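Surface protein SPB1 (Streptococcus agalactiae, PDB 4UZG) forms the backbone subunit of the group B streptococcus pilus 2b, probably being joined to its neighbours in the fibre by sortases. Local coordinates at residues Q185-V190 with L238-A243. Sequence-based numbering, arbitrary orientation.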
ATOM      1  N   GLN A 185     -32.300  -5.478  -2.369  1.00  7.80           N
ATOM      2  CA  GLN A 185     -31.787  -4.296  -3.023  1.00  7.11           C
ATOM      3  C   GLN A 185     -32.288  -3.030  -2.343  1.00  7.30           C
ATOM      4  O   GLN A 185     -33.324  -3.032  -1.649  1.00  8.70           O
ATOM      5  CB  GLN A 185     -32.217  -4.299  -4.490  1.00  7.59           C
ATOM      6  CG  GLN A 185     -33.698  -3.992  -4.674  1.00  9.97           C
ATOM      7  CD  GLN A 185     -34.100  -3.950  -6.079  1.00 12.51           C
ATOM      8  OE1 GLN A 185     -33.755  -4.830  -6.865  1.00 16.47           O
ATOM      9  NE2 GLN A 185     -34.857  -2.921  -6.432  1.00 14.02           N
ATOM     10  N   GLY A 186     -31.586  -1.933  -2.590  1.00  6.35           N
ATOM     11  CA  GLY A 186     -32.097  -0.624  -2.248  1.00  6.79           C
ATOM     12  C   GLY A 186     -31.813  -0.136  -0.848  1.00  6.59           C
ATOM     13  O   GLY A 186     -32.204   0.984  -0.528  1.00  7.34           O
ATOM     14  N   ALA A 187     -31.157  -0.936  -0.005  1.00  6.32           N
ATOM     15  CA  ALA A 187     -30.742  -0.433   1.308  1.00  6.33           C
ATOM     16  C   ALA A 187     -29.568   0.516   1.116  1.00  6.16           C
ATOM     17  O   ALA A 187     -28.732   0.288   0.246  1.00  7.73           O
ATOM     18  CB  ALA A 187     -30.310  -1.578   2.191  1.00  7.51           C
ATOM     19  N   ILE A 188     -29.511   1.564   1.932  1.00  5.70           N
ATOM     20  CA  ILE A 188     -28.430   2.527   1.870  1.00  6.14           C
ATOM     21  C   ILE A 188     -27.610   2.424   3.149  1.00  5.82           C
ATOM     22  O   ILE A 188     -28.168   2.493   4.253  1.00  6.81           O
ATOM     23  CB  ILE A 188     -28.921   3.980   1.677  1.00  6.58           C
ATOM     24  CG1 ILE A 188     -29.813   4.063   0.430  1.00  7.66           C
ATOM     25  CG2 ILE A 188     -27.735   4.952   1.597  1.00  8.04           C
ATOM     26  CD1 ILE A 188     -30.439   5.417   0.219  1.00  9.14           C
ATOM     27  N   PHE A 189     -26.293   2.286   2.993  1.00  6.00           N
ATOM     28  CA  PHE A 189     -25.344   2.248   4.105  1.00  5.80           C
ATOM     29  C   PHE A 189     -24.287   3.313   3.947  1.00  5.54           C
ATOM     30  O   PHE A 189     -23.915   3.702   2.829  1.00  6.45           O
ATOM     31  CB  PHE A 189     -24.628   0.893   4.147  1.00  7.02           C
ATOM     32  CG  PHE A 189     -25.473  -0.241   4.665  1.00  6.83           C
ATOM     33  CD1 PHE A 189     -26.353  -0.914   3.823  1.00  8.96           C
ATOM     34  CD2 PHE A 189     -25.436  -0.614   5.993  1.00  7.15           C
ATOM     35  CE1 PHE A 189     -27.124  -1.940   4.293  1.00 10.02           C
ATOM     36  CE2 PHE A 189     -26.226  -1.636   6.462  1.00  9.15           C
ATOM     37  CZ  PHE A 189     -27.086  -2.292   5.621  1.00 10.04           C
ATOM     38  N   VAL A 190     -23.756   3.729   5.089  1.00  5.69           N
ATOM     39  CA  VAL A 190     -22.478   4.408   5.174  1.00  5.59           C
ATOM     40  C   VAL A 190     -21.552   3.557   6.047  1.00  5.65           C
ATOM     41  O   VAL A 190     -22.014   2.716   6.825  1.00  6.32           O
ATOM     42  CB  VAL A 190     -22.615   5.855   5.707  1.00  6.68           C
ATOM     43  CG1 VAL A 190     -23.444   6.689   4.750  1.00  7.31           C
ATOM     44  CG2 VAL A 190     -23.186   5.911   7.117  1.00  6.69           C
ATOM     45  N   LEU A 238     -20.957  -0.915   9.947  1.00  5.92           N
ATOM     46  CA  LEU A 238     -21.925  -0.716   8.878  1.00  6.24           C
ATOM     47  C   LEU A 238     -23.141  -0.015   9.453  1.00  6.42           C
ATOM     48  O   LEU A 238     -23.800  -0.565  10.333  1.00  8.36           O
ATOM     49  CB  LEU A 238     -22.351  -2.056   8.297  1.00  6.86           C
ATOM     50  CG  LEU A 238     -21.212  -2.989   7.841  1.00  9.75           C
ATOM     51  CD1 LEU A 238     -21.754  -4.321   7.355  1.00 10.46           C
ATOM     52  CD2 LEU A 238     -20.340  -2.372   6.811  1.00 12.62           C
ATOM     53  N   VAL A 239     -23.439   1.174   8.959  1.00  6.14           N
ATOM     54  CA  VAL A 239     -24.530   1.991   9.468  1.00  6.98           C
ATOM     55  C   VAL A 239     -25.610   2.096   8.384  1.00  6.58           C
ATOM     56  O   VAL A 239     -25.381   2.671   7.321  1.00  6.76           O
ATOM     57  CB  VAL A 239     -24.033   3.383   9.857  1.00  8.27           C
ATOM     58  CG1 VAL A 239     -25.166   4.270  10.330  1.00 10.04           C
ATOM     59  CG2 VAL A 239     -22.940   3.300  10.925  1.00 10.06           C
ATOM     60  N   GLU A 240     -26.788   1.550   8.656  1.00  7.02           N
ATOM     61  CA  GLU A 240     -27.883   1.639   7.718  1.00  7.10           C
ATOM     62  C   GLU A 240     -28.525   3.009   7.823  1.00  7.63           C
ATOM     63  O   GLU A 240     -28.958   3.434   8.898  1.00  9.89           O
ATOM     64  CB  GLU A 240     -28.907   0.555   7.984  1.00  7.99           C
ATOM     65  CG  GLU A 240     -29.919   0.448   6.885  1.00  8.54           C
ATOM     66  CD  GLU A 240     -30.894  -0.696   7.101  1.00  9.68           C
ATOM     67  OE1 GLU A 240     -31.736  -0.626   8.014  1.00 11.14           O
ATOM     68  OE2 GLU A 240     -30.828  -1.665   6.309  1.00 10.41           O
ATOM     69  N   LYS A 241     -28.586   3.695   6.687  1.00  7.74           N
ATOM     70  CA  LYS A 241     -29.231   4.987   6.569  1.00  8.78           C
ATOM     71  C   LYS A 241     -30.654   4.883   6.029  1.00  8.73           C
ATOM     72  O   LYS A 241     -31.485   5.734   6.349  1.00 10.67           O
ATOM     73  CB  LYS A 241     -28.415   5.906   5.680  1.00 10.82           C
ATOM     74  CG  LYS A 241     -27.050   6.244   6.236  1.00 16.40           C
ATOM     75  CD  LYS A 241     -27.099   6.822   7.657  1.00 19.80           C
ATOM     76  CE  LYS A 241     -27.811   8.161   7.754  1.00 22.62           C
ATOM     77  NZ  LYS A 241     -27.106   9.286   7.073  1.00 24.88           N
ATOM     78  N   LYS A 242     -30.940   3.870   5.220  1.00  8.21           N
ATOM     79  CA  LYS A 242     -32.282   3.649   4.669  1.00  8.73           C
ATOM     80  C   LYS A 242     -32.459   2.145   4.536  1.00  8.11           C
ATOM     81  O   LYS A 242     -31.621   1.475   3.935  1.00  8.20           O
ATOM     82  CB  LYS A 242     -32.465   4.333   3.311  1.00 11.33           C
ATOM     83  CG  LYS A 242     -33.888   4.227   2.770  1.00 16.47           C
ATOM     84  CD  LYS A 242     -34.087   5.070   1.482  1.00 21.74           C
ATOM     85  CE  LYS A 242     -33.651   4.345   0.168  1.00 26.71           C
ATOM     86  NZ  LYS A 242     -34.174   4.954  -1.175  1.00 28.37           N
ATOM     87  N   ALA A 243     -33.528   1.606   5.113  1.00  9.87           N
ATOM     88  CA  ALA A 243     -33.817   0.194   4.967  1.00 10.65           C
ATOM     89  C   ALA A 243     -34.400  -0.086   3.576  1.00  9.91           C
ATOM     90  O   ALA A 243     -34.945   0.814   2.935  1.00 10.47           O
ATOM     91  CB  ALA A 243     -34.791  -0.249   6.047  1.00 14.01           C
TER
HETATM   92  O   HOH W   1     -32.636   2.876  -2.507  1.00  7.67           O
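The carbonyl oxygen of Ile-188 is gripped by two successive amides of segment 238-243, and the pair makes a textbook example of how a classic beta bulge shifts the register of an antiparallel sheet. Lys-241 N lies 2.7 Å from Ile-188 O and Lys-242 N lies 3.2 Å from Ile-188 O; both donors come from the same face of the carbonyl plane. Ile-188 N answers with a bond to Lys-242 O (2.9 Å). Beyond the bulge regular pairing resumes: Val-190 and Val-239 exchange two bonds, while Phe-189 faces Glu-240 as a non-hydrogen-bonded pair.

The side chains divide between the two faces of the sheet. Ile-188, Val-190, Val-239 and Lys-242 share one face, where the aliphatic stem of Lys-242 crosses Ile-188, its CE pressed tightly on Ile-188 CD1 at 3.4 Å. A bend at chi3 (84°) lets the ammonium group reach a water that also donates to Gly-186 O. Lys-241, coiled through its outer torsions, lays CG against Val-190 CG1 (3.9 Å) and sends NZ to a salt bridge with Glu-212. On the other face Glu-240, its CG anti to the backbone N (chi1 -169°), passes CG over one face of the Phe-189 ring, near the rim; the carboxylate plane is turned 51° from the ring. Its OE1 accepts from Leu-250 N, and strands 169-177 and 273-279 pack against this buried side.

Within the prealbumin-like domain the bulge coincides with the corner the chain turns at Lys-241. One carbonyl satisfies both amides there, and the aliphatic stems of the two lysines lie against Ile-188 and Val-190 while their charged ends lead to a water and a carboxylate.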